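Prophenoloxidase b (PDB 3WKY) is a crustacean type 3 copper protein of the hemocyanin family that, as a proenzyme of phenoloxidase, probably hydroxylates monophenols and oxidises o-diphenols once activated. Local coordinates at residues Glu20-Leu25 and Ile31-Leu36; Asp257-His262 and Ser378-Ala383; Thr302-Gly307 and Gly311-Glu316; Phe485-Thr490 and Asp531-Asp536; Pro629-Met632 and Glu637-Ser640. One frame throughout, in Å; residues are numbered along the deposited sequence. Where two conformers were deposited one is given.

Along the chain, contacts 1, 2, 4 and 5 follow in series, while contact 3 falls within the long excursion between the two segments of contact 2. Contacts 2 and 3 share the copper-containing domain, with centres about 32 Å apart; the side chain of Val380 in contact 2 lies about 11 Å from the copper-oxygen cluster and the side chain of Leu304 in contact 3 about 14 Å. Contacts 4 and 5 share the Ig-like domain, and their nearest atoms are about 8 Å apart. Contact 1 is remote, its centre about 34 Å or more from every other. Contacts 2, 3 and 5 also reach neighbouring subunits of the hexamer, so the packing inside the chain continues into the assembly.

Contact 1 of 5, residues Glu20-Leu25 and Ile31-Leu36; sequences ESTSTL and IQLPPL
The short helix 22-29 near the N-terminus starts with a serine N-cap, and the extended chain that follows it folds back along its first turn through Thr22, Ser23 and Leu25. Thr22 meets Leu33 methyl to methyl, CG2 lying 3.7 Å from CD2 of Leu33, and the two side chains run alongside one another, pointing opposite ways. In Thr22 a chi1 of -51° sets OG1 beside the backbone N and leaves CG2 anti to it, facing the leucine. Ser23 is small enough to let Leu36 approach: its OG comes within 3.9 Å of CD1 of Leu36, a polar atom against a methyl. Farther along, Leu25 and Ile31 close the apolar row, Leu25 CG lying 4.4 Å from Ile31 CD1. Serine suits the cap because its short side chain can reach back to the helix: Ser21 OG accepts from Thr24 N at 3.0 Å, with an N-H...O angle of 159°. Asp105 OD1 accepts a hydrogen bond from Thr22 N, the first amide of the helix, while Ile101 of helix 93-103 packs on both Thr22 and Pro34. The whole is typical of an N-capped helix whose outgoing chain doubles back in extended form, here leading into strand 36-38.

Contact 2 of 5, residues Asp257-His262 and Ser378-Ala383; sequences DGYFPH and SGVMGA
Tyr259 carries its ring anti to the backbone N (chi1 179°), and Val380, with chi1 -63°, sets CG1 beside its own N and CG2 between N and the carbonyl carbon, where each branch meets a different partner. CG2 comes to the edge of the tyrosine ring, near its plane, 3.8 Å from Tyr259 CE2, and the two side chains cross at about a right angle. CG1 instead lies against Pro261, 3.6 Å from its CB. A beta-branched valine suits the place because its forked methyls fill both positions from one short stem, while the rigid proline presents CB and CG without turning. With an alanine here both methyls go, and the tyrosine edge and the proline CB would probably lose their partners, leaving a gap between the two loops. The contact joins two loops of the copper-containing domain, and Val380 begins a 3-10 turn, closed by Gly382 N to Gly379 O at 3.1 Å. Met381, which follows Val380, has its carbonyl O hydrogen-bonded to ND1 of His361, a histidine that lines the dicopper pocket, so this turn belongs to the second shell of the site. The polar end of Tyr259 is held by Glu191. On the other loop, Phe260 stacks on His374 of the second subunit.

Contact 3 of 5, residues Thr302-Gly307 and Gly311-Glu316; sequences THLYHG and GYLIHE
Leu313 and Leu304 face each other across the turn between helix 294-310 and strand 312-314, each bringing its end closer than its first bond suggests. Leu304 starts out pointing away from the strand, yet its CD1 reaches 4.2 Å from CD2 of Leu313. That same CD2 also lies 4.1 Å from CA of Gly307, so one methyl bears on both the leucine and the bare helix backbone. Leu313 holds its CG beside the backbone N and anti to the carbonyl carbon (chi1 -60°), which swings the isobutyl end toward the helix. Glycine suits this place: at Gly307 a CB would collide with this CD2 and sit tight against Tyr312 O. The tyrosine side chain itself points away from the helix. The N-to-C directions of helix segment 302-307 and strand 312-314 differ by 137°, a partial reversal made by backbone bonds. Tyr312 N gives a weak bond to Gly307 O at 3.0 Å, and Gly311 N pairs with Ile308 O; Gly311 N makes an additional weak bond to Gly307 O at 2.9 Å. Gly311 has positive phi (85°), a conformation that favours glycine. Tyr353 of helix 350-353 covers both leucines, and Val403 of helix 391-409 packs on Leu304. The Tyr312-Gly307 and Gly311-Ile308 pairs make a Schellman motif, with Gly311 as its C-prime residue, ending the helix and turning the chain into a two-stranded antiparallel sheet with strand 320-322.

Contact 4 of 5, residues Phe485-Thr490 and Asp531-Asp536; sequences FSYTIT and DVFETD
Tyr487 donates its phenol proton to Asp531, a short bond of 2.5 Å from OH to OD2. The hydroxyl meets OD2 on the anti side of the carboxylate, 29° out of its plane, and the ring and carboxylate planes stand 81° apart. Phe533 comes from the opposite direction, its CE1 lying 3.2 Å from Tyr487 OH and at the edge of the tyrosine ring. With CG between the backbone N and the carbonyl carbon (chi1 65°), Tyr487 sends its long ring across to strands whose nearest CA atoms, those of Tyr487 and Asp531, are 10.4 Å apart, and ends in a donor, which suits tyrosine to the place. A phenylalanine in its place would probably leave Asp531 OD2 without this donor and take away the hydroxyl that Phe533 CE1 touches. Further out, the salt bridge of Arg547 to OD2 probably favours the charged aspartate, and Arg547 also makes a cation-pi contact with Phe533. Ser553 N holds OD1, so both carboxylate oxygens are fixed. Val430 of its own sheet and Ile505 across the sandwich touch the tyrosine. Such a link between strand 485-493 of a three-stranded sheet and edge strand 528-534 of a seven-stranded one is typical of a beta-sandwich interior, here the Ig-like domain.

Contact 5 of 5, residues Pro629-Met632 and Glu637-Ser640; sequences PWPM and ERRS. With EDO (1,2-ethanediol), chain N.
Both segments are irregular loop, joined by a four-residue link, and they come nearest at Met632 and Glu637, whose CA atoms are 8.3 Å apart. The contact is carried by Glu637 against Pro631: OE2 lies 3.6 Å from Pro631 CB, and the two side chains cross at about a right angle. The glutamate chain bends at chi2 (66°), which brings OE2 against the proline while its CG rests 3.6 Å from Met632 O. Proline suits this position, since its fixed ring offers aliphatic carbons without an N-H that would need a partner. The carboxylate itself is satisfied from other quarters, by a hydrogen bond from Tyr414 and a salt bridge from Lys408, which probably favour its charged form. Arg638 approaches the same proline loosely, NH2 lying 4.4 Å from Pro631 CG, and its guanidinium is bonded to Pro412 O and Asn326. The two segments belong to one loop of the Ig-like domain, between strand 588-598 and helix 645-650, which packs on helix 218-239 of the copper-containing domain, with Tyr223 against Glu637, and through Pro631 and Trp630 on Leu684 of the third subunit. At the far end, one conformer of Arg639 makes weak bonds to O1 of an ethanediol, probably from the crystallisation liquor, from NE at 2.7 Å and NH2 at 2.9 Å; the diol also bonds Gly515 O of the third subunit.

Contact 1 of 5, residues Glu20-Leu25 and Ile31-Leu36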
# COMPACT_ATOMS: atom_id res chain seq x y z
N GLU A 20 48.71 -15.97 -6.41
CA GLU A 20 49.72 -16.45 -7.35
C GLU A 20 49.89 -17.95 -7.22
O GLU A 20 49.48 -18.54 -6.23
CB GLU A 20 51.05 -15.72 -7.15
CG GLU A 20 50.96 -14.19 -7.25
CD GLU A 20 50.57 -13.70 -8.64
OE1 GLU A 20 50.73 -14.46 -9.62
OE2 GLU A 20 50.10 -12.55 -8.76
N SER A 21 50.48 -18.57 -8.24
CA SER A 21 50.74 -20.01 -8.19
C SER A 21 51.77 -20.32 -7.12
O SER A 21 52.52 -19.45 -6.68
CB SER A 21 51.26 -20.51 -9.54
OG SER A 21 52.57 -20.01 -9.77
N THR A 22 51.80 -21.58 -6.70
CA THR A 22 52.82 -22.05 -5.76
C THR A 22 54.21 -21.88 -6.38
O THR A 22 55.17 -21.54 -5.69
CB THR A 22 52.59 -23.52 -5.38
OG1 THR A 22 51.23 -23.69 -4.95
CG2 THR A 22 53.53 -23.94 -4.25
N SER A 23 54.31 -22.10 -7.69
CA SER A 23 55.58 -21.92 -8.39
C SER A 23 56.11 -20.49 -8.30
O SER A 23 57.30 -20.28 -8.05
CB SER A 23 55.45 -22.34 -9.86
OG SER A 23 55.23 -23.73 -9.98
N THR A 24 55.23 -19.51 -8.49
CA THR A 24 55.61 -18.11 -8.40
C THR A 24 56.08 -17.75 -6.99
O THR A 24 57.05 -17.02 -6.81
CB THR A 24 54.43 -17.18 -8.77
OG1 THR A 24 54.05 -17.40 -10.14
CG2 THR A 24 54.81 -15.72 -8.59
N LEU A 25 55.38 -18.28 -5.99
CA LEU A 25 55.74 -18.01 -4.61
C LEU A 25 57.07 -18.67 -4.28
O LEU A 25 57.95 -18.06 -3.66
CB LEU A 25 54.64 -18.52 -3.66
CG LEU A 25 54.92 -18.37 -2.16
CD1 LEU A 25 54.91 -16.91 -1.74
CD2 LEU A 25 53.92 -19.18 -1.34
N ILE A 31 61.72 -21.63 -2.15
CA ILE A 31 61.08 -22.78 -1.52
C ILE A 31 61.19 -23.97 -2.46
O ILE A 31 60.83 -23.88 -3.63
CB ILE A 31 59.59 -22.50 -1.23
CG1 ILE A 31 59.43 -21.27 -0.34
CG2 ILE A 31 58.92 -23.72 -0.58
CD1 ILE A 31 57.98 -20.80 -0.19
N GLN A 32 61.67 -25.10 -1.95
CA GLN A 32 61.75 -26.29 -2.78
C GLN A 32 60.35 -26.87 -3.03
O GLN A 32 59.55 -27.03 -2.11
CB GLN A 32 62.68 -27.35 -2.18
CG GLN A 32 64.10 -27.28 -2.74
CD GLN A 32 64.14 -27.43 -4.25
OE1 GLN A 32 64.73 -26.61 -4.95
NE2 GLN A 32 63.51 -28.49 -4.75
N LEU A 33 60.08 -27.16 -4.30
CA LEU A 33 58.78 -27.65 -4.72
C LEU A 33 58.77 -29.17 -4.87
O LEU A 33 59.78 -29.77 -5.22
CB LEU A 33 58.39 -27.01 -6.05
CG LEU A 33 58.14 -25.50 -6.02
CD1 LEU A 33 58.55 -24.84 -7.33
CD2 LEU A 33 56.67 -25.25 -5.72
N PRO A 34 57.61 -29.78 -4.61
CA PRO A 34 57.36 -31.19 -4.92
C PRO A 34 57.24 -31.33 -6.45
O PRO A 34 57.34 -30.32 -7.14
CB PRO A 34 56.01 -31.46 -4.24
CG PRO A 34 55.34 -30.13 -4.22
CD PRO A 34 56.44 -29.15 -3.97
N PRO A 35 57.06 -32.56 -6.97
CA PRO A 35 56.90 -32.71 -8.42
C PRO A 35 55.81 -31.82 -9.02
O PRO A 35 54.77 -31.62 -8.40
CB PRO A 35 56.51 -34.18 -8.57
CG PRO A 35 57.20 -34.85 -7.44
CD PRO A 35 57.17 -33.87 -6.29
N LEU A 36 56.07 -31.30 -10.22
CA LEU A 36 55.13 -30.43 -10.91
C LEU A 36 54.55 -31.10 -12.15
O LEU A 36 55.02 -32.15 -12.59
CB LEU A 36 55.82 -29.13 -11.33
CG LEU A 36 56.44 -28.27 -10.24
CD1 LEU A 36 57.13 -27.06 -10.87
CD2 LEU A 36 55.40 -27.82 -9.22

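Contact 2 of 5, residues Asp257-His262 and Ser378-Ala383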
# COMPACT_ATOMS: atom_id res chain seq x y z
N ASP A 257 19.02 1.57 4.40
CA ASP A 257 20.35 2.00 3.98
C ASP A 257 21.12 0.90 3.26
O ASP A 257 21.45 -0.14 3.85
CB ASP A 257 21.16 2.48 5.19
CG ASP A 257 20.48 3.62 5.90
OD1 ASP A 257 20.07 4.58 5.20
OD2 ASP A 257 20.32 3.54 7.13
N GLY A 258 21.41 1.15 1.98
CA GLY A 258 22.21 0.23 1.21
C GLY A 258 23.68 0.43 1.53
O GLY A 258 24.04 1.19 2.45
N TYR A 259 24.55 -0.24 0.78
CA TYR A 259 25.99 -0.11 0.99
C TYR A 259 26.71 -0.52 -0.29
O TYR A 259 26.42 -1.57 -0.87
CB TYR A 259 26.45 -0.94 2.20
CG TYR A 259 27.94 -0.84 2.43
CD1 TYR A 259 28.54 0.38 2.70
CD2 TYR A 259 28.76 -1.97 2.34
CE1 TYR A 259 29.92 0.49 2.88
CE2 TYR A 259 30.14 -1.88 2.54
CZ TYR A 259 30.70 -0.64 2.80
OH TYR A 259 32.07 -0.53 2.98
N PHE A 260 27.61 0.33 -0.74
CA PHE A 260 28.43 0.05 -1.91
C PHE A 260 29.89 -0.04 -1.42
O PHE A 260 30.52 0.98 -1.14
CB PHE A 260 28.26 1.18 -2.93
CG PHE A 260 26.88 1.21 -3.58
CD1 PHE A 260 25.75 1.59 -2.86
CD2 PHE A 260 26.73 0.86 -4.92
CE1 PHE A 260 24.48 1.61 -3.47
CE2 PHE A 260 25.48 0.88 -5.53
CZ PHE A 260 24.36 1.25 -4.82
N PRO A 261 30.41 -1.26 -1.32
CA PRO A 261 31.71 -1.47 -0.65
C PRO A 261 32.93 -0.91 -1.38
O PRO A 261 33.95 -0.60 -0.74
CB PRO A 261 31.81 -3.00 -0.54
CG PRO A 261 30.91 -3.52 -1.64
CD PRO A 261 29.76 -2.53 -1.69
N HIS A 262 32.84 -0.77 -2.70
CA HIS A 262 33.98 -0.36 -3.52
C HIS A 262 35.20 -1.26 -3.31
O HIS A 262 36.32 -0.78 -3.11
CB HIS A 262 34.33 1.12 -3.27
CG HIS A 262 33.26 2.07 -3.71
ND1 HIS A 262 32.21 2.44 -2.89
CD2 HIS A 262 33.05 2.70 -4.89
CE1 HIS A 262 31.42 3.27 -3.55
NE2 HIS A 262 31.91 3.45 -4.76
N SER A 378 28.45 -12.25 -4.21
CA SER A 378 27.79 -11.91 -2.95
C SER A 378 28.22 -10.53 -2.46
O SER A 378 29.26 -10.00 -2.89
CB SER A 378 28.11 -12.96 -1.88
OG SER A 378 27.80 -12.49 -0.58
N GLY A 379 27.42 -9.91 -1.59
CA GLY A 379 27.82 -8.66 -0.98
C GLY A 379 28.71 -8.95 0.22
O GLY A 379 28.90 -10.12 0.58
N VAL A 380 29.26 -7.90 0.84
CA VAL A 380 30.24 -8.08 1.93
C VAL A 380 29.70 -8.75 3.20
O VAL A 380 30.49 -9.27 4.00
CB VAL A 380 30.95 -6.75 2.30
CG1 VAL A 380 31.75 -6.23 1.11
CG2 VAL A 380 29.94 -5.69 2.80
N MET A 381 28.38 -8.76 3.39
CA MET A 381 27.81 -9.46 4.55
C MET A 381 28.07 -10.96 4.51
O MET A 381 27.94 -11.64 5.53
CB MET A 381 26.30 -9.20 4.68
CG MET A 381 25.98 -7.87 5.34
SD MET A 381 26.42 -7.85 7.10
CE MET A 381 25.09 -8.81 7.81
N GLY A 382 28.44 -11.47 3.34
CA GLY A 382 28.71 -12.89 3.17
C GLY A 382 30.09 -13.37 3.66
O GLY A 382 30.36 -14.57 3.62
N ALA A 383 30.95 -12.46 4.12
CA ALA A 383 32.32 -12.84 4.49
C ALA A 383 32.75 -12.20 5.80
O ALA A 383 32.48 -11.02 6.01
CB ALA A 383 33.28 -12.44 3.38

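Contact 3 of 5, residues Thr302-Gly307 and Gly311-Glu316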
# COMPACT_ATOMS: atom_id res chain seq x y z
N THR A 302 10.38 -17.60 15.99
CA THR A 302 9.20 -17.85 16.83
C THR A 302 9.47 -19.00 17.81
O THR A 302 9.17 -18.89 19.02
CB THR A 302 7.98 -18.18 15.95
OG1 THR A 302 7.64 -17.02 15.17
CG2 THR A 302 6.78 -18.60 16.80
N HIS A 303 10.05 -20.09 17.31
CA HIS A 303 10.35 -21.23 18.17
C HIS A 303 11.36 -20.86 19.26
O HIS A 303 11.22 -21.26 20.42
CB HIS A 303 10.91 -22.41 17.36
CG HIS A 303 9.89 -23.11 16.50
ND1 HIS A 303 10.24 -23.96 15.49
CD2 HIS A 303 8.53 -23.13 16.56
CE1 HIS A 303 9.15 -24.45 14.91
NE2 HIS A 303 8.10 -23.96 15.55
N LEU A 304 12.37 -20.09 18.88
CA LEU A 304 13.40 -19.72 19.84
C LEU A 304 12.88 -18.75 20.89
O LEU A 304 13.21 -18.87 22.09
CB LEU A 304 14.62 -19.15 19.10
CG LEU A 304 15.81 -18.73 19.97
CD1 LEU A 304 16.33 -19.94 20.78
CD2 LEU A 304 16.91 -18.14 19.10
N TYR A 305 12.06 -17.79 20.47
CA TYR A 305 11.42 -16.87 21.40
C TYR A 305 10.56 -17.63 22.39
O TYR A 305 10.54 -17.29 23.59
CB TYR A 305 10.53 -15.84 20.66
CG TYR A 305 11.27 -14.69 20.00
CD1 TYR A 305 12.65 -14.56 20.09
CD2 TYR A 305 10.57 -13.72 19.30
CE1 TYR A 305 13.33 -13.49 19.48
CE2 TYR A 305 11.23 -12.65 18.69
CZ TYR A 305 12.60 -12.54 18.78
OH TYR A 305 13.21 -11.47 18.16
N HIS A 306 9.81 -18.62 21.91
CA HIS A 306 9.00 -19.45 22.80
C HIS A 306 9.87 -20.13 23.87
O HIS A 306 9.55 -20.07 25.06
CB HIS A 306 8.25 -20.53 22.02
CG HIS A 306 7.49 -21.48 22.90
ND1 HIS A 306 6.31 -21.14 23.52
CD2 HIS A 306 7.74 -22.77 23.25
CE1 HIS A 306 5.87 -22.17 24.23
NE2 HIS A 306 6.72 -23.17 24.08
N GLY A 307 10.94 -20.78 23.43
CA GLY A 307 11.84 -21.47 24.36
C GLY A 307 12.42 -20.52 25.40
O GLY A 307 12.49 -20.84 26.60
N GLY A 311 11.55 -20.75 29.33
CA GLY A 311 12.74 -21.14 30.09
C GLY A 311 13.34 -22.50 29.78
O GLY A 311 14.11 -23.03 30.58
N TYR A 312 13.02 -23.06 28.62
CA TYR A 312 13.63 -24.31 28.21
C TYR A 312 13.57 -24.53 26.71
O TYR A 312 12.68 -24.05 26.01
CB TYR A 312 13.02 -25.51 28.96
CG TYR A 312 11.53 -25.67 28.82
CD1 TYR A 312 10.98 -26.31 27.72
CD2 TYR A 312 10.66 -25.22 29.81
CE1 TYR A 312 9.61 -26.47 27.59
CE2 TYR A 312 9.29 -25.38 29.68
CZ TYR A 312 8.77 -26.01 28.57
OH TYR A 312 7.41 -26.18 28.42
N LEU A 313 14.59 -25.23 26.22
CA LEU A 313 14.62 -25.59 24.81
C LEU A 313 14.24 -27.05 24.68
O LEU A 313 14.38 -27.83 25.63
CB LEU A 313 16.01 -25.37 24.21
CG LEU A 313 16.53 -23.93 24.26
CD1 LEU A 313 17.91 -23.83 23.58
CD2 LEU A 313 15.53 -22.97 23.62
N ILE A 314 13.73 -27.44 23.52
CA ILE A 314 13.44 -28.84 23.29
C ILE A 314 14.58 -29.48 22.50
O ILE A 314 14.96 -29.01 21.42
CB ILE A 314 12.06 -29.08 22.62
CG1 ILE A 314 11.84 -30.57 22.40
CG2 ILE A 314 11.92 -28.29 21.32
CD1 ILE A 314 10.41 -30.94 22.05
N HIS A 315 15.14 -30.54 23.06
CA HIS A 315 16.25 -31.22 22.40
C HIS A 315 15.70 -32.03 21.23
O HIS A 315 14.54 -32.45 21.25
CB HIS A 315 16.97 -32.15 23.39
CG HIS A 315 18.36 -32.51 22.97
ND1 HIS A 315 18.62 -33.41 21.96
CD2 HIS A 315 19.56 -32.08 23.41
CE1 HIS A 315 19.93 -33.52 21.80
NE2 HIS A 315 20.52 -32.72 22.67
N GLU A 316 16.51 -32.22 20.21
CA GLU A 316 16.05 -33.03 19.08
C GLU A 316 15.76 -34.45 19.53
O GLU A 316 14.97 -35.15 18.89
CB GLU A 316 17.02 -32.98 17.90
CG GLU A 316 18.43 -33.45 18.19
CD GLU A 316 19.32 -33.33 16.97
OE1 GLU A 316 18.78 -33.10 15.86
OE2 GLU A 316 20.55 -33.46 17.11

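Contact 4 of 5, residues Phe485-Thr490 and Asp531-Asp536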
# COMPACT_ATOMS: atom_id res chain seq x y z
N PHE A 485 46.69 5.37 28.34
CA PHE A 485 46.24 5.88 29.63
C PHE A 485 46.39 4.80 30.69
O PHE A 485 46.54 3.61 30.37
CB PHE A 485 44.78 6.37 29.58
CG PHE A 485 43.77 5.31 29.24
CD1 PHE A 485 43.48 5.01 27.91
CD2 PHE A 485 43.08 4.63 30.24
CE1 PHE A 485 42.55 4.03 27.58
CE2 PHE A 485 42.15 3.65 29.92
CZ PHE A 485 41.88 3.36 28.59
N SER A 486 46.38 5.21 31.95
CA SER A 486 46.34 4.24 33.04
C SER A 486 45.22 4.61 33.99
O SER A 486 44.64 5.70 33.91
CB SER A 486 47.67 4.22 33.79
OG SER A 486 47.77 5.36 34.62
N TYR A 487 44.88 3.68 34.88
CA TYR A 487 43.90 3.97 35.92
C TYR A 487 44.38 3.34 37.23
O TYR A 487 45.12 2.35 37.21
CB TYR A 487 42.49 3.48 35.56
CG TYR A 487 42.34 1.98 35.42
CD1 TYR A 487 42.21 1.17 36.54
CD2 TYR A 487 42.30 1.38 34.16
CE1 TYR A 487 42.08 -0.19 36.41
CE2 TYR A 487 42.15 0.01 34.03
CZ TYR A 487 42.04 -0.76 35.15
OH TYR A 487 41.91 -2.13 35.03
N THR A 488 43.96 3.90 38.35
CA THR A 488 44.30 3.33 39.65
C THR A 488 43.05 3.14 40.49
O THR A 488 42.23 4.06 40.63
CB THR A 488 45.32 4.20 40.39
OG1 THR A 488 46.53 4.27 39.62
CG2 THR A 488 45.65 3.60 41.77
N ILE A 489 42.90 1.94 41.03
CA ILE A 489 41.79 1.63 41.90
C ILE A 489 42.34 1.54 43.32
O ILE A 489 43.30 0.80 43.57
CB ILE A 489 41.15 0.27 41.55
CG1 ILE A 489 40.81 0.20 40.05
CG2 ILE A 489 39.91 0.03 42.41
CD1 ILE A 489 39.94 1.34 39.56
N THR A 490 41.75 2.29 44.24
CA THR A 490 42.11 2.20 45.65
C THR A 490 41.10 1.28 46.33
O THR A 490 39.89 1.53 46.25
CB THR A 490 42.08 3.58 46.32
OG1 THR A 490 42.97 4.46 45.61
CG2 THR A 490 42.53 3.48 47.78
N ASP A 531 38.26 -3.66 31.23
CA ASP A 531 39.31 -4.48 31.83
C ASP A 531 38.71 -5.40 32.88
O ASP A 531 38.03 -4.94 33.81
CB ASP A 531 40.37 -3.57 32.47
CG ASP A 531 41.76 -4.20 32.53
OD1 ASP A 531 41.96 -5.33 32.01
OD2 ASP A 531 42.68 -3.55 33.07
N VAL A 532 38.93 -6.70 32.72
CA VAL A 532 38.47 -7.69 33.68
C VAL A 532 39.63 -8.63 33.93
O VAL A 532 40.08 -9.30 33.00
CB VAL A 532 37.25 -8.49 33.14
CG1 VAL A 532 36.96 -9.70 34.03
CG2 VAL A 532 36.02 -7.59 33.02
N PHE A 533 40.15 -8.66 35.16
CA PHE A 533 41.39 -9.39 35.41
C PHE A 533 41.54 -9.71 36.90
O PHE A 533 40.96 -9.03 37.75
CB PHE A 533 42.58 -8.55 34.96
CG PHE A 533 42.81 -7.34 35.81
CD1 PHE A 533 42.09 -6.17 35.59
CD2 PHE A 533 43.73 -7.37 36.85
CE1 PHE A 533 42.29 -5.05 36.38
CE2 PHE A 533 43.93 -6.26 37.64
CZ PHE A 533 43.21 -5.10 37.41
N GLU A 534 42.33 -10.74 37.22
CA GLU A 534 42.61 -11.05 38.62
C GLU A 534 43.86 -10.30 39.11
O GLU A 534 44.84 -10.17 38.39
CB GLU A 534 42.77 -12.56 38.87
CG GLU A 534 42.98 -12.90 40.35
CD GLU A 534 43.01 -14.39 40.64
OE1 GLU A 534 42.56 -15.18 39.78
OE2 GLU A 534 43.49 -14.76 41.74
N THR A 535 43.79 -9.80 40.33
CA THR A 535 44.91 -9.08 40.93
C THR A 535 45.81 -10.04 41.69
O THR A 535 45.48 -11.21 41.88
CB THR A 535 44.41 -8.06 41.95
OG1 THR A 535 43.81 -8.75 43.05
CG2 THR A 535 43.39 -7.11 41.32
N ASP A 536 46.97 -9.53 42.12
CA ASP A 536 47.74 -10.23 43.14
C ASP A 536 46.89 -10.24 44.40
O ASP A 536 46.02 -9.38 44.57
CB ASP A 536 49.05 -9.48 43.41
CG ASP A 536 49.97 -9.43 42.20
OD1 ASP A 536 50.03 -10.43 41.46
OD2 ASP A 536 50.62 -8.38 41.99

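Contact 5 of 5, residues Pro629-Met632 and Glu637-Ser640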
# COMPACT_ATOMS: atom_id res chain seq x y z
N PRO A 629 33.60 -18.49 36.68
CA PRO A 629 32.29 -19.14 36.53
C PRO A 629 31.14 -18.15 36.29
O PRO A 629 30.07 -18.59 35.85
CB PRO A 629 32.10 -19.84 37.88
CG PRO A 629 32.87 -18.99 38.84
CD PRO A 629 34.06 -18.48 38.08
N TRP A 630 31.34 -16.86 36.56
CA TRP A 630 30.27 -15.87 36.40
C TRP A 630 29.95 -15.67 34.92
O TRP A 630 30.83 -15.86 34.07
CB TRP A 630 30.65 -14.55 37.07
CG TRP A 630 30.73 -14.69 38.57
CD1 TRP A 630 31.87 -14.73 39.33
CD2 TRP A 630 29.63 -14.82 39.49
NE1 TRP A 630 31.55 -14.88 40.66
CE2 TRP A 630 30.18 -14.94 40.79
CE3 TRP A 630 28.24 -14.86 39.34
CZ2 TRP A 630 29.39 -15.10 41.93
CZ3 TRP A 630 27.44 -15.01 40.48
CH2 TRP A 630 28.03 -15.12 41.76
N PRO A 631 28.70 -15.31 34.60
CA PRO A 631 28.41 -15.10 33.17
C PRO A 631 29.28 -13.97 32.60
O PRO A 631 29.65 -13.06 33.34
CB PRO A 631 26.94 -14.66 33.19
CG PRO A 631 26.36 -15.35 34.39
CD PRO A 631 27.49 -15.25 35.43
N MET A 632 29.62 -14.04 31.32
CA MET A 632 30.42 -12.97 30.72
C MET A 632 29.66 -11.64 30.78
O MET A 632 28.48 -11.57 30.41
CB MET A 632 30.75 -13.31 29.26
CG MET A 632 31.57 -14.60 29.14
SD MET A 632 31.88 -15.01 27.41
CE MET A 632 32.05 -16.79 27.54
N GLU A 637 24.62 -7.62 32.99
CA GLU A 637 23.75 -8.13 31.93
C GLU A 637 22.44 -8.65 32.49
O GLU A 637 21.66 -9.27 31.77
CB GLU A 637 24.46 -9.21 31.09
CG GLU A 637 25.57 -9.98 31.83
CD GLU A 637 25.05 -10.82 32.97
OE1 GLU A 637 25.15 -10.37 34.14
OE2 GLU A 637 24.57 -11.95 32.71
N ARG A 638 22.16 -8.39 33.77
CA ARG A 638 20.86 -8.77 34.33
C ARG A 638 20.06 -7.58 34.82
O ARG A 638 20.62 -6.53 35.16
CB ARG A 638 21.00 -9.77 35.50
CG ARG A 638 21.36 -11.19 35.09
CD ARG A 638 21.03 -12.21 36.17
NE ARG A 638 21.81 -13.43 36.00
CZ ARG A 638 21.84 -14.43 36.87
NH1 ARG A 638 21.10 -14.38 37.98
NH2 ARG A 638 22.60 -15.49 36.64
N ARG A 639 18.75 -7.76 34.90
CA ARG A 639 17.90 -6.70 35.42
C ARG A 639 18.11 -6.56 36.93
O ARG A 639 18.62 -7.47 37.60
CB ARG A 639 16.44 -6.99 35.12
CG ARG A 639 15.88 -8.20 35.84
CD ARG A 639 14.54 -8.58 35.23
NE ARG A 639 13.59 -9.02 36.24
CZ ARG A 639 13.31 -10.29 36.51
NH1 ARG A 639 13.90 -11.27 35.83
NH2 ARG A 639 12.43 -10.59 37.46
N SER A 640 17.74 -5.40 37.45
CA SER A 640 17.86 -5.09 38.88
C SER A 640 16.63 -4.33 39.32
O SER A 640 16.01 -3.64 38.52
CB SER A 640 19.07 -4.20 39.13
OG SER A 640 19.11 -3.79 40.50
C1 EDO N . 13.49 -6.76 38.93
O1 EDO N . 13.20 -8.16 38.78
C2 EDO N . 12.89 -6.01 37.74
O2 EDO N . 13.89 -5.26 37.04